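Local coordinates for periplasmic molybdate-binding protein (Azotobacter vinelandii, PDB 1ATG) that binds molybdate or tungstate in the periplasm, in a pocket between its two domains, probably for delivery to an ABC transporter, at residues T8-T13 / A225-P230; V83-K88 / K174-H179; R105-S110 / A158-V163; G118-Q123 / N185-I190. All coordinates share one frame; numbering follows the deposited sequence. Where two conformers were deposited one is given.

In the fold
All four contacts lie in a two-domain periplasmic binding protein, and their chemistry follows their place. Interaction 1 is buried, its centre about 7 Å from the centre of the chain, and couples an anion-binding asparagine to a tyrosine from the C-terminal segment. Interactions 2 and 3 belong to one sheet: strands 75-86 and 160-164 are neighbours, so the antiparallel pair 83-88/174-179 and the parallel pair 105-110/158-163 touch, with W85 N 2.8 Å from G161 O. Each combines buried strand pairing with a more exposed polar end. Interaction 4 is partly buried and pairs a helix with a loop; its helix 116-127 follows strand 107-110 of interaction 3 and packs against I109 and F162.

Interaction 1 of 4, residues T8-T13 / A225-P230; sequences TNFLGT and AGYVLP. With WO4 (tungstate(VI)ion), chain B.
T13 and A225 mark the nearest backbone approach, their CA atoms 6.7 Å apart, where the start of helix 11-25 faces the loop that leaves helix 216-224 through a Schellman motif at G226. The contact backs onto the anion pocket between the two domains of a periplasmic binding protein, to which T8 and N9 belong, and Y227 stands behind the asparagine. Y227 OH donates to N9 OD1 at 2.7 Å, with the donor tilted 19° from the carbonyl plane. Q192 NE2 also bonds to N9 OD1, which leaves the other end of the amide directed at the ligand: N9 ND2 donates to tungstate O2 at 2.8 Å. N9 N donates to tungstate O2 as well, at 2.9 Å. With CG between the backbone N and the carbonyl carbon (chi1 79°), the N9 side chain brings its ND2 and its own backbone N to bear on one oxygen. Y227, together with Q192, is thus placed as a second-shell partner that would hold the rotation of this first-shell amide. F10 turns its edge toward the face of Y227 in an offset edge-to-face pair, planes at 74° and centroids 5.4 Å apart. T13 OG1 lies in the plane of the Y227 ring, 3.5 Å from Y227 CE2. T8 supplies a separate grip, T8 OG1 donating to tungstate O1 at 2.7 Å.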
loop_
_atom_site.group_PDB
_atom_site.type_symbol
_atom_site.label_atom_id
_atom_site.label_comp_id
_atom_site.label_asym_id
_atom_site.label_seq_id
_atom_site.Cartn_x
_atom_site.Cartn_y
_atom_site.Cartn_z
ATOM N N THR A 8 -0.600 -3.491 -3.981
ATOM C CA THR A 8 -1.188 -4.473 -3.105
ATOM C C THR A 8 -1.664 -3.926 -1.771
ATOM O O THR A 8 -2.651 -4.477 -1.268
ATOM C CB THR A 8 -0.285 -5.685 -2.802
ATOM O OG1 THR A 8 0.825 -5.317 -1.986
ATOM C CG2 THR A 8 0.208 -6.354 -4.072
ATOM N N ASN A 9 -1.060 -2.903 -1.201
ATOM C CA ASN A 9 -1.551 -2.414 0.085
ATOM C C ASN A 9 -3.036 -2.074 0.070
ATOM O O ASN A 9 -3.694 -2.177 1.107
ATOM C CB ASN A 9 -0.792 -1.157 0.521
ATOM C CG ASN A 9 -1.245 0.113 -0.161
ATOM O OD1 ASN A 9 -2.098 0.886 0.318
ATOM N ND2 ASN A 9 -0.676 0.346 -1.353
ATOM N N PHE A 10 -3.509 -1.557 -1.070
ATOM C CA PHE A 10 -4.830 -0.974 -1.194
ATOM C C PHE A 10 -5.872 -1.940 -1.702
ATOM O O PHE A 10 -7.042 -1.561 -1.884
ATOM C CB PHE A 10 -4.717 0.239 -2.137
ATOM C CG PHE A 10 -5.835 1.250 -2.089
ATOM C CD1 PHE A 10 -6.145 1.928 -0.928
ATOM C CD2 PHE A 10 -6.560 1.527 -3.243
ATOM C CE1 PHE A 10 -7.160 2.879 -0.919
ATOM C CE2 PHE A 10 -7.588 2.467 -3.229
ATOM C CZ PHE A 10 -7.879 3.124 -2.056
ATOM N N LEU A 11 -5.501 -3.208 -1.904
ATOM C CA LEU A 11 -6.446 -4.163 -2.469
ATOM C C LEU A 11 -7.736 -4.303 -1.686
ATOM O O LEU A 11 -8.835 -4.182 -2.251
ATOM C CB LEU A 11 -5.779 -5.538 -2.600
ATOM C CG LEU A 11 -6.668 -6.666 -3.145
ATOM C CD1 LEU A 11 -7.219 -6.345 -4.528
ATOM C CD2 LEU A 11 -5.856 -7.958 -3.200
ATOM N N GLY A 12 -7.660 -4.582 -0.393
ATOM C CA GLY A 12 -8.852 -4.786 0.418
ATOM C C GLY A 12 -9.715 -3.532 0.451
ATOM O O GLY A 12 -10.952 -3.596 0.395
ATOM N N THR A 13 -9.090 -2.364 0.528
ATOM C CA THR A 13 -9.826 -1.097 0.527
ATOM C C THR A 13 -10.479 -0.850 -0.820
ATOM O O THR A 13 -11.648 -0.437 -0.890
ATOM C CB THR A 13 -8.904 0.054 0.937
ATOM O OG1 THR A 13 -8.237 -0.259 2.166
ATOM C CG2 THR A 13 -9.715 1.333 1.120
ATOM N N ALA A 225 -10.159 2.604 6.735
ATOM C CA ALA A 225 -9.057 1.673 6.535
ATOM C C ALA A 225 -7.750 2.223 7.080
ATOM O O ALA A 225 -6.699 1.574 6.912
ATOM C CB ALA A 225 -8.930 1.325 5.068
ATOM N N GLY A 226 -7.760 3.371 7.711
ATOM C CA GLY A 226 -6.615 3.928 8.397
ATOM C C GLY A 226 -5.760 4.883 7.593
ATOM O O GLY A 226 -4.763 5.396 8.111
ATOM N N TYR A 227 -6.133 5.154 6.347
ATOM C CA TYR A 227 -5.389 6.103 5.535
ATOM C C TYR A 227 -5.764 7.528 5.938
ATOM O O TYR A 227 -6.876 7.766 6.457
ATOM C CB TYR A 227 -5.736 5.954 4.046
ATOM C CG TYR A 227 -5.359 4.612 3.453
ATOM C CD1 TYR A 227 -4.080 4.371 2.987
ATOM C CD2 TYR A 227 -6.291 3.593 3.362
ATOM C CE1 TYR A 227 -3.709 3.155 2.428
ATOM C CE2 TYR A 227 -5.947 2.365 2.818
ATOM C CZ TYR A 227 -4.655 2.156 2.364
ATOM O OH TYR A 227 -4.364 0.905 1.852
ATOM N N VAL A 228 -4.896 8.478 5.638
ATOM C CA VAL A 228 -5.268 9.886 5.769
ATOM C C VAL A 228 -5.413 10.467 4.370
ATOM O O VAL A 228 -5.061 9.835 3.365
ATOM C CB VAL A 228 -4.273 10.703 6.584
ATOM C CG1 VAL A 228 -4.202 10.223 8.011
ATOM C CG2 VAL A 228 -2.911 10.654 5.966
ATOM N N LEU A 229 -5.953 11.680 4.297
ATOM C CA LEU A 229 -6.141 12.389 3.040
ATOM C C LEU A 229 -5.366 13.704 3.127
ATOM O O LEU A 229 -5.109 14.198 4.221
ATOM C CB LEU A 229 -7.611 12.727 2.791
ATOM C CG LEU A 229 -8.518 11.642 2.207
ATOM C CD1 LEU A 229 -8.083 11.301 0.785
ATOM C CD2 LEU A 229 -8.594 10.376 3.045
ATOM N N PRO A 230 -4.987 14.272 2.000
ATOM C CA PRO A 230 -4.287 15.558 2.043
ATOM C C PRO A 230 -5.110 16.597 2.774
ATOM O O PRO A 230 -6.350 16.633 2.673
ATOM C CB PRO A 230 -4.103 15.939 0.582
ATOM C CG PRO A 230 -4.164 14.642 -0.150
ATOM C CD PRO A 230 -5.179 13.805 0.623
HETATM W W WO4 B . 2.960 -1.994 -2.359
HETATM O O1 WO4 B . 3.051 -3.769 -2.346
HETATM O O2 WO4 B . 1.387 -1.449 -1.890
HETATM O O3 WO4 B . 4.128 -1.291 -1.235
HETATM O O4 WO4 B . 3.312 -1.351 -3.971
#

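Interaction 2 of 4, residues V83-K88 / K174-H179; sequences VLWSAK and KIPGSH
W85 and S86 pair with H179 and S178 across two antiparallel strands, and the geometry separates a closely bonded centre from a looser margin. S86 and S178 form a hydrogen-bonded pair: S86 N donates to S178 O at 3.0 Å and S178 N to S86 O at 2.9 Å. W85 and H179 make the adjoining non-hydrogen-bonded pair, CA atoms 4.4 Å apart. In W85, CG anti to the backbone N (chi1 -176°) carries the NE1 edge of the indole to the residues before the strand, where W85 NE1 donates to P176 O at 2.9 Å. That acceptor lies in the indole plane, although NE1 sits 44° out of the P176 carbonyl plane. A phenylalanine at W85 would probably leave P176 O without this donor and the turn before S178 less firmly held. G177 CA makes a CA-H...O contact with S86 O at 3.2 Å; a side chain built there would collide with that oxygen. S178 OG donates to K88 O at 2.7 Å, while S86 OG accepts from K88 N in an ST turn and bonds to D159 O. Toward solvent the contact thins: the exposed K88 side chain sets off away from the other segment, and the P176 ring comes no nearer to the indole than CG, 4.3 Å from W85 CZ2. The H150 ring also meets the indole, the two planes nearly parallel. The whole is an antiparallel pairing of strands 75-86 and 178-180, in the mixed sheet of a periplasmic binding protein.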
loop_
_atom_site.group_PDB
_atom_site.type_symbol
_atom_site.label_atom_id
_atom_site.label_comp_id
_atom_site.label_asym_id
_atom_site.label_seq_id
_atom_site.Cartn_x
_atom_site.Cartn_y
_atom_site.Cartn_z
ATOM N N VAL A 83 3.100 0.036 9.612
ATOM C CA VAL A 83 2.972 -0.618 10.899
ATOM C C VAL A 83 3.953 -1.776 11.021
ATOM O O VAL A 83 4.107 -2.559 10.052
ATOM C CB VAL A 83 1.565 -1.197 11.158
ATOM C CG1 VAL A 83 1.385 -1.455 12.654
ATOM C CG2 VAL A 83 0.433 -0.330 10.653
ATOM N N LEU A 84 4.626 -1.876 12.148
ATOM C CA LEU A 84 5.376 -3.086 12.484
ATOM C C LEU A 84 4.368 -4.003 13.190
ATOM O O LEU A 84 3.727 -3.584 14.179
ATOM C CB LEU A 84 6.523 -2.764 13.430
ATOM C CG LEU A 84 7.297 -4.003 13.911
ATOM C CD1 LEU A 84 8.042 -4.670 12.769
ATOM C CD2 LEU A 84 8.260 -3.608 15.019
ATOM N N TRP A 85 4.174 -5.197 12.671
ATOM C CA TRP A 85 3.131 -6.076 13.169
ATOM C C TRP A 85 3.705 -7.453 13.433
ATOM O O TRP A 85 4.632 -7.917 12.786
ATOM C CB TRP A 85 2.052 -6.173 12.075
ATOM C CG TRP A 85 0.830 -6.967 12.419
ATOM C CD1 TRP A 85 0.071 -6.870 13.559
ATOM C CD2 TRP A 85 0.239 -8.003 11.629
ATOM N NE1 TRP A 85 -0.968 -7.769 13.496
ATOM C CE2 TRP A 85 -0.890 -8.481 12.338
ATOM C CE3 TRP A 85 0.523 -8.567 10.385
ATOM C CZ2 TRP A 85 -1.705 -9.486 11.838
ATOM C CZ3 TRP A 85 -0.307 -9.564 9.899
ATOM C CH2 TRP A 85 -1.416 -10.010 10.619
ATOM N N SER A 86 3.089 -8.129 14.400
ATOM C CA SER A 86 3.278 -9.542 14.615
ATOM C C SER A 86 1.893 -10.156 14.857
ATOM O O SER A 86 1.052 -9.545 15.531
ATOM C CB SER A 86 4.181 -9.873 15.797
ATOM O OG SER A 86 4.278 -11.286 16.008
ATOM N N ALA A 87 1.707 -11.390 14.418
ATOM C CA ALA A 87 0.502 -12.133 14.778
ATOM C C ALA A 87 0.553 -12.492 16.266
ATOM O O ALA A 87 -0.500 -12.810 16.838
ATOM C CB ALA A 87 0.359 -13.398 13.941
ATOM N N LYS A 88 1.699 -12.475 16.918
ATOM C CA LYS A 88 1.788 -12.851 18.323
ATOM C C LYS A 88 1.517 -11.683 19.240
ATOM O O LYS A 88 2.259 -10.698 19.242
ATOM C CB LYS A 88 3.208 -13.367 18.634
ATOM C CG LYS A 88 3.359 -13.825 20.079
ATOM C CD LYS A 88 4.631 -14.604 20.368
ATOM C CE LYS A 88 4.639 -15.062 21.823
ATOM N NZ LYS A 88 5.973 -15.564 22.247
ATOM N N LYS A 174 -10.026 -2.476 15.834
ATOM C CA LYS A 174 -9.036 -3.252 16.586
ATOM C C LYS A 174 -7.980 -3.811 15.636
ATOM O O LYS A 174 -8.220 -3.859 14.433
ATOM C CB LYS A 174 -9.715 -4.366 17.360
ATOM C CG LYS A 174 -9.871 -5.707 16.659
ATOM C CD LYS A 174 -8.821 -6.679 17.190
ATOM C CE LYS A 174 -8.576 -7.847 16.259
ATOM N NZ LYS A 174 -9.720 -8.796 16.213
ATOM N N ILE A 175 -6.839 -4.224 16.167
ATOM C CA ILE A 175 -5.742 -4.787 15.383
ATOM C C ILE A 175 -5.286 -6.041 16.148
ATOM O O ILE A 175 -4.946 -5.905 17.322
ATOM C CB ILE A 175 -4.542 -3.840 15.267
ATOM C CG1 ILE A 175 -4.901 -2.575 14.472
ATOM C CG2 ILE A 175 -3.341 -4.519 14.606
ATOM C CD1 ILE A 175 -3.844 -1.503 14.574
ATOM N N PRO A 176 -5.358 -7.177 15.509
ATOM C CA PRO A 176 -4.968 -8.425 16.163
ATOM C C PRO A 176 -3.461 -8.491 16.361
ATOM O O PRO A 176 -2.692 -7.685 15.807
ATOM C CB PRO A 176 -5.473 -9.487 15.205
ATOM C CG PRO A 176 -5.416 -8.838 13.865
ATOM C CD PRO A 176 -5.761 -7.390 14.104
ATOM N N GLY A 177 -3.012 -9.432 17.185
ATOM C CA GLY A 177 -1.583 -9.630 17.413
ATOM C C GLY A 177 -0.981 -8.511 18.233
ATOM O O GLY A 177 -1.499 -8.144 19.288
ATOM N N SER A 178 0.135 -7.962 17.760
ATOM C CA SER A 178 0.777 -6.831 18.414
ATOM C C SER A 178 1.308 -5.877 17.348
ATOM O O SER A 178 1.631 -6.331 16.244
ATOM C CB SER A 178 1.840 -7.247 19.416
ATOM O OG SER A 178 2.821 -8.067 18.801
ATOM N N HIS A 179 1.372 -4.583 17.646
ATOM C CA HIS A 179 1.816 -3.648 16.615
ATOM C C HIS A 179 2.455 -2.400 17.183
ATOM O O HIS A 179 2.240 -2.003 18.333
ATOM C CB HIS A 179 0.649 -3.266 15.698
ATOM C CG HIS A 179 -0.335 -2.361 16.380
ATOM N ND1 HIS A 179 -1.299 -2.848 17.247
ATOM C CD2 HIS A 179 -0.478 -1.014 16.346
ATOM C CE1 HIS A 179 -2.018 -1.839 17.704
ATOM N NE2 HIS A 179 -1.539 -0.726 17.192
#

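Interaction 3 of 4, residues R105-S110 / A158-V163; sequences RHIAIS and ADLGFV. With ACT (acetate ion), chain C.
Parallel strands in the sheet of a periplasmic binding protein pair I107 with L160 and A108 with G161, the axes of 107-110 and 160-163 coming within 4.2 Å at closest approach and inclined by 24°. Three backbone bonds set the register: L160 N to H106 O, A108 N to L160 O at 2.8 Å, and F162 N to A108 O. Before the strands, R105 grips D159 side-on in a salt bridge. R105 NE donates to D159 OD2 at 2.9 Å, almost straight at 179°, and R105 NH2 reaches D159 OD1 at 3.0 Å. A bend at chi3 (-77°) turns the guanidinium to the carboxylate. R105 N takes the anti lone pair of D159 OD2 at 2.8 Å, so that oxygen accepts two bonds from one residue. An acetate, probably from the crystallisation liquor, fits beside this grip: H106 ND1 donates to acetate OXT at 2.7 Å, H106 N and D159 N both bond its other oxygen, and its methyl lies over a guanidinium face. Farther along, the I109 side chain runs beside F162, and I109 CD1 lies 3.8 Å from F162 CD2, near the plane of the ring. Water 1 joins S110 N to F162 O. Strand 140-143 flanks 107-110, strand 75-86 flanks 160-164, and V124 and L125 of helix 116-127 cover F162.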
loop_
_atom_site.group_PDB
_atom_site.type_symbol
_atom_site.label_atom_id
_atom_site.label_comp_id
_atom_site.label_asym_id
_atom_site.label_seq_id
_atom_site.Cartn_x
_atom_site.Cartn_y
_atom_site.Cartn_z
ATOM N N ARG A 105 12.793 -14.155 15.059
ATOM C CA ARG A 105 13.628 -14.744 14.027
ATOM C C ARG A 105 13.717 -13.861 12.800
ATOM O O ARG A 105 14.772 -13.247 12.579
ATOM C CB ARG A 105 13.101 -16.151 13.700
ATOM C CG ARG A 105 13.233 -17.116 14.885
ATOM C CD ARG A 105 12.391 -18.369 14.672
ATOM N NE ARG A 105 10.977 -18.023 14.941
ATOM C CZ ARG A 105 10.044 -18.963 15.083
ATOM N NH1 ARG A 105 10.349 -20.244 14.940
ATOM N NH2 ARG A 105 8.802 -18.621 15.355
ATOM N N HIS A 106 12.673 -13.796 11.990
ATOM C CA HIS A 106 12.680 -13.003 10.768
ATOM C C HIS A 106 11.631 -11.898 10.750
ATOM O O HIS A 106 10.621 -11.954 11.447
ATOM C CB HIS A 106 12.394 -13.917 9.568
ATOM C CG HIS A 106 13.393 -15.027 9.424
ATOM N ND1 HIS A 106 13.210 -16.293 9.939
ATOM C CD2 HIS A 106 14.619 -15.031 8.839
ATOM C CE1 HIS A 106 14.268 -17.045 9.657
ATOM N NE2 HIS A 106 15.132 -16.300 8.992
ATOM N N ILE A 107 11.913 -10.901 9.916
ATOM C CA ILE A 107 10.989 -9.801 9.687
ATOM C C ILE A 107 10.729 -9.738 8.192
ATOM O O ILE A 107 11.680 -9.680 7.371
ATOM C CB ILE A 107 11.550 -8.469 10.226
ATOM C CG1 ILE A 107 10.525 -7.351 9.976
ATOM C CG2 ILE A 107 12.923 -8.096 9.680
ATOM C CD1 ILE A 107 10.834 -6.076 10.742
ATOM N N ALA A 108 9.469 -9.777 7.799
ATOM C CA ALA A 108 9.060 -9.680 6.405
ATOM C C ALA A 108 9.019 -8.222 5.980
ATOM O O ALA A 108 8.277 -7.417 6.568
ATOM C CB ALA A 108 7.707 -10.340 6.191
ATOM N N ILE A 109 9.848 -7.862 4.999
ATOM C CA ILE A 109 9.876 -6.490 4.498
ATOM C C ILE A 109 9.752 -6.574 2.993
ATOM O O ILE A 109 10.543 -7.270 2.328
ATOM C CB ILE A 109 11.133 -5.704 4.890
ATOM C CG1 ILE A 109 11.341 -5.793 6.406
ATOM C CG2 ILE A 109 11.036 -4.264 4.398
ATOM C CD1 ILE A 109 12.465 -4.966 6.968
ATOM N N SER A 110 8.773 -5.882 2.423
ATOM C CA SER A 110 8.632 -5.943 0.964
ATOM C C SER A 110 9.855 -5.284 0.326
ATOM O O SER A 110 10.511 -4.403 0.866
ATOM C CB SER A 110 7.311 -5.391 0.481
ATOM O OG SER A 110 7.049 -4.077 0.894
ATOM N N ALA A 158 6.701 -15.272 9.216
ATOM C CA ALA A 158 7.626 -14.282 9.730
ATOM C C ALA A 158 7.132 -13.830 11.110
ATOM O O ALA A 158 5.964 -13.442 11.225
ATOM C CB ALA A 158 7.778 -13.058 8.827
ATOM N N ASP A 159 7.972 -13.849 12.127
ATOM C CA ASP A 159 7.599 -13.358 13.443
ATOM C C ASP A 159 7.153 -11.901 13.368
ATOM O O ASP A 159 6.198 -11.546 14.049
ATOM C CB ASP A 159 8.788 -13.497 14.406
ATOM C CG ASP A 159 9.051 -14.915 14.868
ATOM O OD1 ASP A 159 8.103 -15.741 14.952
ATOM O OD2 ASP A 159 10.216 -15.222 15.211
ATOM N N LEU A 160 7.859 -11.081 12.603
ATOM C CA LEU A 160 7.542 -9.668 12.461
ATOM C C LEU A 160 7.322 -9.340 10.996
ATOM O O LEU A 160 7.887 -10.013 10.129
ATOM C CB LEU A 160 8.705 -8.798 12.952
ATOM C CG LEU A 160 9.143 -8.960 14.404
ATOM C CD1 LEU A 160 10.250 -7.953 14.704
ATOM C CD2 LEU A 160 7.993 -8.777 15.386
ATOM N N GLY A 161 6.652 -8.217 10.745
ATOM C CA GLY A 161 6.549 -7.733 9.372
ATOM C C GLY A 161 6.217 -6.253 9.358
ATOM O O GLY A 161 5.585 -5.731 10.271
ATOM N N PHE A 162 6.652 -5.592 8.283
ATOM C CA PHE A 162 6.256 -4.210 8.013
ATOM C C PHE A 162 5.125 -4.245 6.997
ATOM O O PHE A 162 5.279 -4.722 5.865
ATOM C CB PHE A 162 7.418 -3.370 7.504
ATOM C CG PHE A 162 8.273 -2.756 8.570
ATOM C CD1 PHE A 162 7.730 -1.874 9.488
ATOM C CD2 PHE A 162 9.627 -3.055 8.665
ATOM C CE1 PHE A 162 8.517 -1.294 10.461
ATOM C CE2 PHE A 162 10.420 -2.465 9.622
ATOM C CZ PHE A 162 9.873 -1.583 10.539
ATOM N N VAL A 163 3.937 -3.809 7.445
ATOM C CA VAL A 163 2.719 -3.908 6.661
ATOM C C VAL A 163 1.972 -2.584 6.607
ATOM O O VAL A 163 2.385 -1.604 7.235
ATOM C CB VAL A 163 1.800 -5.019 7.227
ATOM C CG1 VAL A 163 2.491 -6.382 7.296
ATOM C CG2 VAL A 163 1.275 -4.644 8.609
HETATM C C ACT C . 10.167 -16.706 11.610
HETATM O O ACT C . 10.292 -15.473 11.762
HETATM O OXT ACT C . 11.120 -17.404 11.151
HETATM C CH3 ACT C . 8.916 -17.415 12.006
HETATM O O HOH W 1 6.954 -3.925 3.842
#

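Interaction 4 of 4, residues G118-Q123 / N185-I190; sequences GLAGTQ and NYYEPI
Q123 and Y187 bring the backbones nearest, CA to CA 5.2 Å, where helix 116-127 passes the irregular segment 185-190 that leads into strand 191-196. The Q123 side chain, extended beyond CG, carries its amide oxygen to this loop: E188 N donates to Q123 OE1 at 3.0 Å with an N-H...O angle of 165°. The donor lies well above the carbonyl plane, 46° out of it, rather than on a lone pair. Water 2 gives a second bond to Q123 OE1 at 2.8 Å and one to E188 O at 2.7 Å, so the carbonyl end of the amide serves the loop both directly and through solvent. A leucine at Q123 would probably leave E188 N and water 2 without this acceptor, and the loop less tightly tied to the helix. The apolar half centres on A120: A120 CB is met by I190 CD1 at 3.6 Å and by Y187 CD2 at 3.7 Å. In Y187, CG between the backbone N and carbonyl carbon (chi1 60°) puts CD2 against A120 CB while the hydroxyl end leads away toward strand 75-86, and Y187 CB stands 3.6 Å from A120 O. The Y187 hydroxyl is bonded to L82 N of that strand, and L82 touches both A120 and I190. Y186 stacks on H127 farther along the chain, while I190 bonds through its backbone to G80 and packs on Y117 of the anion pocket, joining helix, loop and strand 75-86.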
loop_
_atom_site.group_PDB
_atom_site.type_symbol
_atom_site.label_atom_id
_atom_site.label_comp_id
_atom_site.label_asym_id
_atom_site.label_seq_id
_atom_site.Cartn_x
_atom_site.Cartn_y
_atom_site.Cartn_z
ATOM N N GLY A 118 7.704 -1.378 1.523
ATOM C CA GLY A 118 9.018 -1.962 1.787
ATOM C C GLY A 118 10.068 -0.865 1.940
ATOM O O GLY A 118 10.923 -0.915 2.829
ATOM N N LEU A 119 9.998 0.150 1.071
ATOM C CA LEU A 119 10.892 1.291 1.183
ATOM C C LEU A 119 10.708 1.965 2.544
ATOM O O LEU A 119 11.671 2.267 3.251
ATOM C CB LEU A 119 10.636 2.292 0.052
ATOM C CG LEU A 119 11.432 3.596 0.136
ATOM C CD1 LEU A 119 12.927 3.323 0.062
ATOM C CD2 LEU A 119 10.994 4.570 -0.958
ATOM N N ALA A 120 9.450 2.154 2.951
ATOM C CA ALA A 120 9.161 2.770 4.239
ATOM C C ALA A 120 9.714 1.933 5.380
ATOM O O ALA A 120 10.337 2.463 6.302
ATOM C CB ALA A 120 7.665 3.004 4.410
ATOM N N GLY A 121 9.482 0.609 5.368
ATOM C CA GLY A 121 10.001 -0.244 6.434
ATOM C C GLY A 121 11.526 -0.204 6.498
ATOM O O GLY A 121 12.116 -0.177 7.571
ATOM N N THR A 122 12.146 -0.211 5.323
ATOM C CA THR A 122 13.606 -0.132 5.266
ATOM C C THR A 122 14.120 1.193 5.811
ATOM O O THR A 122 15.088 1.221 6.574
ATOM C CB THR A 122 14.052 -0.342 3.813
ATOM O OG1 THR A 122 13.570 -1.620 3.361
ATOM C CG2 THR A 122 15.565 -0.346 3.701
ATOM N N GLN A 123 13.408 2.279 5.502
ATOM C CA GLN A 123 13.749 3.578 6.043
ATOM C C GLN A 123 13.666 3.590 7.565
ATOM O O GLN A 123 14.503 4.243 8.201
ATOM C CB GLN A 123 12.847 4.677 5.461
ATOM C CG GLN A 123 13.228 4.999 4.020
ATOM C CD GLN A 123 12.251 5.920 3.335
ATOM O OE1 GLN A 123 11.101 6.082 3.744
ATOM N NE2 GLN A 123 12.720 6.526 2.227
ATOM N N ASN A 185 8.452 10.763 11.540
ATOM C CA ASN A 185 9.786 11.220 11.169
ATOM C C ASN A 185 10.758 10.065 10.974
ATOM O O ASN A 185 11.925 10.311 10.655
ATOM C CB ASN A 185 10.340 12.203 12.205
ATOM C CG ASN A 185 10.462 11.625 13.594
ATOM O OD1 ASN A 185 9.618 10.885 14.088
ATOM N ND2 ASN A 185 11.542 11.964 14.290
ATOM N N TYR A 186 10.303 8.810 11.095
ATOM C CA TYR A 186 11.187 7.671 10.933
ATOM C C TYR A 186 11.257 7.170 9.496
ATOM O O TYR A 186 12.105 6.314 9.214
ATOM C CB TYR A 186 10.791 6.500 11.830
ATOM C CG TYR A 186 11.086 6.623 13.301
ATOM C CD1 TYR A 186 11.036 7.830 13.989
ATOM C CD2 TYR A 186 11.413 5.482 14.032
ATOM C CE1 TYR A 186 11.311 7.895 15.340
ATOM C CE2 TYR A 186 11.688 5.534 15.388
ATOM C CZ TYR A 186 11.627 6.751 16.037
ATOM O OH TYR A 186 11.893 6.823 17.389
ATOM N N TYR A 187 10.368 7.641 8.635
ATOM C CA TYR A 187 10.308 7.235 7.249
ATOM C C TYR A 187 9.635 8.351 6.454
ATOM O O TYR A 187 8.923 9.171 7.057
ATOM C CB TYR A 187 9.531 5.937 7.075
ATOM C CG TYR A 187 8.087 5.908 7.524
ATOM C CD1 TYR A 187 7.715 5.828 8.858
ATOM C CD2 TYR A 187 7.070 5.956 6.581
ATOM C CE1 TYR A 187 6.391 5.770 9.237
ATOM C CE2 TYR A 187 5.739 5.910 6.956
ATOM C CZ TYR A 187 5.405 5.822 8.287
ATOM O OH TYR A 187 4.069 5.733 8.605
ATOM N N GLU A 188 9.809 8.360 5.146
ATOM C CA GLU A 188 9.115 9.395 4.364
ATOM C C GLU A 188 7.662 9.002 4.204
ATOM O O GLU A 188 7.357 7.837 3.928
ATOM C CB GLU A 188 9.809 9.532 3.009
ATOM C CG GLU A 188 11.242 10.055 3.116
ATOM C CD GLU A 188 11.337 11.517 3.490
ATOM O OE1 GLU A 188 10.323 12.251 3.552
ATOM O OE2 GLU A 188 12.459 12.025 3.716
ATOM N N PRO A 189 6.718 9.923 4.332
ATOM C CA PRO A 189 5.300 9.591 4.227
ATOM C C PRO A 189 4.949 8.844 2.964
ATOM O O PRO A 189 5.435 9.072 1.854
ATOM C CB PRO A 189 4.600 10.931 4.364
ATOM C CG PRO A 189 5.538 11.737 5.206
ATOM C CD PRO A 189 6.918 11.326 4.753
ATOM N N ILE A 190 4.032 7.887 3.130
ATOM C CA ILE A 190 3.610 7.012 2.031
ATOM C C ILE A 190 2.446 7.659 1.311
ATOM O O ILE A 190 1.268 7.355 1.534
ATOM C CB ILE A 190 3.284 5.619 2.593
ATOM C CG1 ILE A 190 4.476 5.023 3.359
ATOM C CG2 ILE A 190 2.874 4.668 1.477
ATOM C CD1 ILE A 190 4.125 3.805 4.179
HETATM O O HOH W 2 8.694 6.061 2.367
#